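Local coordinates for putative hydrogenase expression/formation protein hupG (Rhodopseudomonas palustris, PDB 2QSI), which is of unknown function but, as a thioredoxin-like member of the HupG/HyaE family, probably takes part in the expression or maturation of hydrogenase, at residues P17-F28 / A70-L81. Numbering follows the deposited sequence.
Sequences PTLVDEATVDDF and AAEVAAEAERGL
Ala70 meets the start of 17-28 through its carbonyl: a water donates to Ala70 O (2.7 Å) and also hydrogen-bonds Thr18 OG1, bridging the two segments. One residue on, the methyl of Ala71 is wedged between Val20 and the ring of Phe28, whose CE2 lies 3.6 Å from Ala71 CB; with CG anti to the backbone N (chi1 -178°), the ring reaches back from helix 25-30 to the sheet. Glu72 carries the pairing proper. Its N donates to Thr18 O and its O accepts from Val20 N (2.8 Å), the parallel pattern in which one residue bonds to both neighbours of its opposite number, here Leu19. The Leu19 and Glu72 side chains run side by side, CD1 to CG 3.8 Å, while the carboxylate goes on to a salt bridge with Arg41. Within this chain strand 18-20 is an outermost strand of the thioredoxin-like mixed sheet, parallel to 68-73, which hydrogen-bonds strand 35-40 along its other edge. Ala74 N prolongs the ladder beyond the strand, donating nearly straight to Val20 O (169° at the hydrogen). Ala77 CB then settles against the turn at Asp21 and Glu22, 3.8 Å from Glu22 N; in that turn Asp21 OD1 accepts from Thr24 N, an Asx motif. Leu81 meets Val25 tip to tip, and its CD2 lies 3.9 Å from Glu22 CG as the Leu81 and Glu22 side chains slide past each other in opposite directions. Were Leu81 replaced by an alanine, the loss of the methyls that meet Val25 CG1 and Glu22 CG would be likely to open a gap between helices 78-85 and 25-30.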
loop_
_atom_site.group_PDB
_atom_site.type_symbol
_atom_site.label_atom_id
_atom_site.label_comp_id
_atom_site.label_asym_id
_atom_site.label_seq_id
_atom_site.Cartn_x
_atom_site.Cartn_y
_atom_site.Cartn_z
ATOM N N PRO A 17 15.305 9.343 8.150
ATOM C CA PRO A 17 16.540 8.644 7.818
ATOM C C PRO A 17 16.754 7.557 8.850
ATOM O O PRO A 17 17.546 7.714 9.774
ATOM C CB PRO A 17 17.594 9.745 7.977
ATOM C CG PRO A 17 16.935 10.743 8.987
ATOM C CD PRO A 17 15.524 10.296 9.248
ATOM N N THR A 18 15.964 6.508 8.771
ATOM C CA THR A 18 16.218 5.354 9.572
ATOM C C THR A 18 16.951 4.425 8.672
ATOM O O THR A 18 17.133 4.716 7.472
ATOM C CB THR A 18 14.923 4.622 10.038
ATOM O OG1 THR A 18 13.789 5.480 9.901
ATOM C CG2 THR A 18 15.103 4.181 11.481
ATOM N N LEU A 19 17.365 3.311 9.263
ATOM C CA LEU A 19 17.859 2.196 8.531
ATOM C C LEU A 19 16.847 1.068 8.705
ATOM O O LEU A 19 16.462 0.724 9.859
ATOM C CB LEU A 19 19.238 1.819 9.071
ATOM C CG LEU A 19 20.099 0.820 8.335
ATOM C CD1 LEU A 19 20.386 1.282 6.900
ATOM C CD2 LEU A 19 21.365 0.632 9.169
ATOM N N VAL A 20 16.355 0.535 7.584
ATOM C CA VAL A 20 15.410 -0.572 7.616
ATOM C C VAL A 20 15.914 -1.842 6.919
ATOM O O VAL A 20 16.734 -1.794 6.004
ATOM C CB VAL A 20 14.036 -0.205 6.972
ATOM C CG1 VAL A 20 13.328 0.899 7.777
ATOM C CG2 VAL A 20 14.179 0.129 5.481
ATOM N N ASP A 21 15.377 -2.969 7.358
ATOM C CA ASP A 21 15.655 -4.257 6.739
ATOM C C ASP A 21 14.368 -4.985 6.405
ATOM O O ASP A 21 13.277 -4.448 6.591
ATOM C CB ASP A 21 16.597 -5.108 7.628
ATOM C CG ASP A 21 15.980 -5.517 8.954
ATOM O OD1 ASP A 21 14.741 -5.617 9.103
ATOM O OD2 ASP A 21 16.761 -5.773 9.890
ATOM N N GLU A 22 14.489 -6.206 5.890
ATOM C CA GLU A 22 13.295 -6.992 5.529
ATOM C C GLU A 22 12.417 -7.283 6.756
ATOM O O GLU A 22 11.220 -7.473 6.621
ATOM C CB GLU A 22 13.670 -8.274 4.752
ATOM C CG GLU A 22 13.965 -8.028 3.265
ATOM C CD GLU A 22 14.684 -9.182 2.570
ATOM O OE1 GLU A 22 15.807 -9.531 2.987
ATOM O OE2 GLU A 22 14.126 -9.740 1.599
ATOM N N ALA A 23 13.000 -7.270 7.956
ATOM C CA ALA A 23 12.235 -7.500 9.196
ATOM C C ALA A 23 11.469 -6.273 9.689
ATOM O O ALA A 23 10.406 -6.420 10.306
ATOM C CB ALA A 23 13.165 -8.005 10.303
ATOM N N THR A 24 12.003 -5.079 9.435
ATOM C CA THR A 24 11.437 -3.832 9.977
ATOM C C THR A 24 10.780 -2.892 8.962
ATOM O O THR A 24 10.078 -1.962 9.366
ATOM C CB THR A 24 12.496 -3.008 10.747
ATOM O OG1 THR A 24 13.482 -2.482 9.839
ATOM C CG2 THR A 24 13.164 -3.857 11.803
ATOM N N VAL A 25 10.982 -3.115 7.664
ATOM C CA VAL A 25 10.414 -2.194 6.656
ATOM C C VAL A 25 8.867 -2.200 6.588
ATOM O O VAL A 25 8.255 -1.133 6.444
ATOM C CB VAL A 25 11.017 -2.434 5.233
ATOM C CG1 VAL A 25 10.589 -3.804 4.686
ATOM C CG2 VAL A 25 10.628 -1.310 4.270
ATOM N N ASP A 26 8.231 -3.373 6.699
ATOM C CA ASP A 26 6.753 -3.432 6.535
ATOM C C ASP A 26 6.057 -2.463 7.459
ATOM O O ASP A 26 5.243 -1.639 7.015
ATOM C CB ASP A 26 6.183 -4.832 6.781
ATOM C CG ASP A 26 6.577 -5.819 5.714
ATOM O OD1 ASP A 26 6.951 -5.435 4.593
ATOM O OD2 ASP A 26 6.553 -7.002 6.000
ATOM N N ASP A 27 6.349 -2.571 8.753
ATOM C CA ASP A 27 5.713 -1.701 9.732
ATOM C C ASP A 27 6.165 -0.239 9.547
ATOM O O ASP A 27 5.358 0.685 9.736
ATOM C CB ASP A 27 5.952 -2.175 11.184
ATOM C CG ASP A 27 5.421 -3.591 11.464
ATOM O OD1 ASP A 27 4.478 -4.084 10.803
ATOM O OD2 ASP A 27 5.952 -4.221 12.395
ATOM N N PHE A 28 7.421 -0.011 9.147
ATOM C CA PHE A 28 7.877 1.365 8.894
ATOM C C PHE A 28 6.960 2.068 7.888
ATOM O O PHE A 28 6.525 3.188 8.100
ATOM C CB PHE A 28 9.330 1.400 8.374
ATOM C CG PHE A 28 9.831 2.775 8.165
ATOM C CD1 PHE A 28 10.165 3.566 9.244
ATOM C CD2 PHE A 28 9.910 3.320 6.891
ATOM C CE1 PHE A 28 10.586 4.884 9.058
ATOM C CE2 PHE A 28 10.324 4.656 6.707
ATOM C CZ PHE A 28 10.644 5.422 7.786
ATOM N N ALA A 70 11.935 9.315 5.072
ATOM C CA ALA A 70 12.974 8.528 4.403
ATOM C C ALA A 70 13.464 7.394 5.276
ATOM O O ALA A 70 13.463 7.476 6.508
ATOM C CB ALA A 70 14.179 9.426 3.985
ATOM N N ALA A 71 13.895 6.338 4.631
ATOM C CA ALA A 71 14.635 5.259 5.260
ATOM C C ALA A 71 15.638 4.692 4.255
ATOM O O ALA A 71 15.343 4.545 3.070
ATOM C CB ALA A 71 13.722 4.138 5.726
ATOM N N GLU A 72 16.806 4.331 4.773
ATOM C CA GLU A 72 17.850 3.658 4.000
ATOM C C GLU A 72 17.647 2.162 4.156
ATOM O O GLU A 72 17.325 1.688 5.244
ATOM C CB GLU A 72 19.241 4.050 4.493
ATOM C CG GLU A 72 20.355 3.366 3.712
ATOM C CD GLU A 72 21.730 3.896 3.993
ATOM O OE1 GLU A 72 21.872 5.093 4.372
ATOM O OE2 GLU A 72 22.693 3.119 3.786
ATOM N N VAL A 73 17.810 1.441 3.059
ATOM C CA VAL A 73 17.698 -0.003 3.029
ATOM C C VAL A 73 19.015 -0.644 3.479
ATOM O O VAL A 73 20.088 -0.352 2.932
ATOM C CB VAL A 73 17.272 -0.485 1.614
ATOM C CG1 VAL A 73 17.169 -1.992 1.536
ATOM C CG2 VAL A 73 15.893 0.141 1.242
ATOM N N ALA A 74 18.922 -1.499 4.492
ATOM C CA ALA A 74 20.077 -2.306 4.964
ATOM C C ALA A 74 20.684 -3.137 3.797
ATOM O O ALA A 74 19.981 -3.596 2.878
ATOM C CB ALA A 74 19.651 -3.205 6.173
ATOM N N ALA A 75 22.000 -3.294 3.808
ATOM C CA ALA A 75 22.695 -3.921 2.669
ATOM C C ALA A 75 22.163 -5.335 2.360
ATOM O O ALA A 75 21.941 -5.702 1.209
ATOM C CB ALA A 75 24.193 -3.981 2.953
ATOM N N GLU A 76 21.934 -6.117 3.397
ATOM C CA GLU A 76 21.462 -7.502 3.217
ATOM C C GLU A 76 20.017 -7.557 2.701
ATOM O O GLU A 76 19.609 -8.568 2.103
ATOM C CB GLU A 76 21.626 -8.352 4.493
ATOM C CG GLU A 76 21.495 -7.623 5.813
ATOM C CD GLU A 76 22.736 -6.762 6.119
ATOM O OE1 GLU A 76 22.618 -5.531 6.013
ATOM O OE2 GLU A 76 23.836 -7.310 6.417
ATOM N N ALA A 77 19.269 -6.455 2.896
ATOM C CA ALA A 77 17.870 -6.323 2.455
ATOM C C ALA A 77 17.711 -5.866 1.004
ATOM O O ALA A 77 16.598 -5.918 0.437
ATOM C CB ALA A 77 17.147 -5.351 3.359
ATOM N N GLU A 78 18.808 -5.409 0.407
ATOM C CA GLU A 78 18.765 -4.823 -0.920
ATOM C C GLU A 78 18.126 -5.732 -1.966
ATOM O O GLU A 78 17.226 -5.310 -2.662
ATOM C CB GLU A 78 20.147 -4.380 -1.377
ATOM C CG GLU A 78 20.651 -3.198 -0.583
ATOM C CD GLU A 78 22.093 -2.870 -0.813
ATOM O OE1 GLU A 78 22.810 -3.633 -1.518
ATOM O OE2 GLU A 78 22.525 -1.849 -0.258
ATOM N N ARG A 79 18.588 -6.969 -2.083
ATOM C CA ARG A 79 18.127 -7.815 -3.173
ATOM C C ARG A 79 16.615 -8.017 -3.110
ATOM O O ARG A 79 15.901 -7.818 -4.103
ATOM C CB ARG A 79 18.855 -9.157 -3.150
ATOM C CG ARG A 79 18.593 -10.000 -4.403
ATOM C CD ARG A 79 19.828 -10.802 -4.820
ATOM N NE ARG A 79 20.962 -9.908 -5.137
ATOM C CZ ARG A 79 21.969 -9.578 -4.319
ATOM N NH1 ARG A 79 22.047 -10.051 -3.073
ATOM N NH2 ARG A 79 22.928 -8.761 -4.756
ATOM N N GLY A 80 16.130 -8.401 -1.942
ATOM C CA GLY A 80 14.710 -8.656 -1.758
ATOM C C GLY A 80 13.841 -7.405 -1.870
ATOM O O GLY A 80 12.746 -7.457 -2.411
ATOM N N LEU A 81 14.323 -6.272 -1.376
ATOM C CA LEU A 81 13.491 -5.075 -1.432
ATOM C C LEU A 81 13.488 -4.433 -2.827
ATOM O O LEU A 81 12.478 -3.813 -3.254
ATOM C CB LEU A 81 13.852 -4.099 -0.294
ATOM C CG LEU A 81 13.484 -4.564 1.134
ATOM C CD1 LEU A 81 13.666 -3.407 2.149
ATOM C CD2 LEU A 81 12.060 -5.253 1.279
HETATM O O HOH W 1 12.652 8.045 9.042
#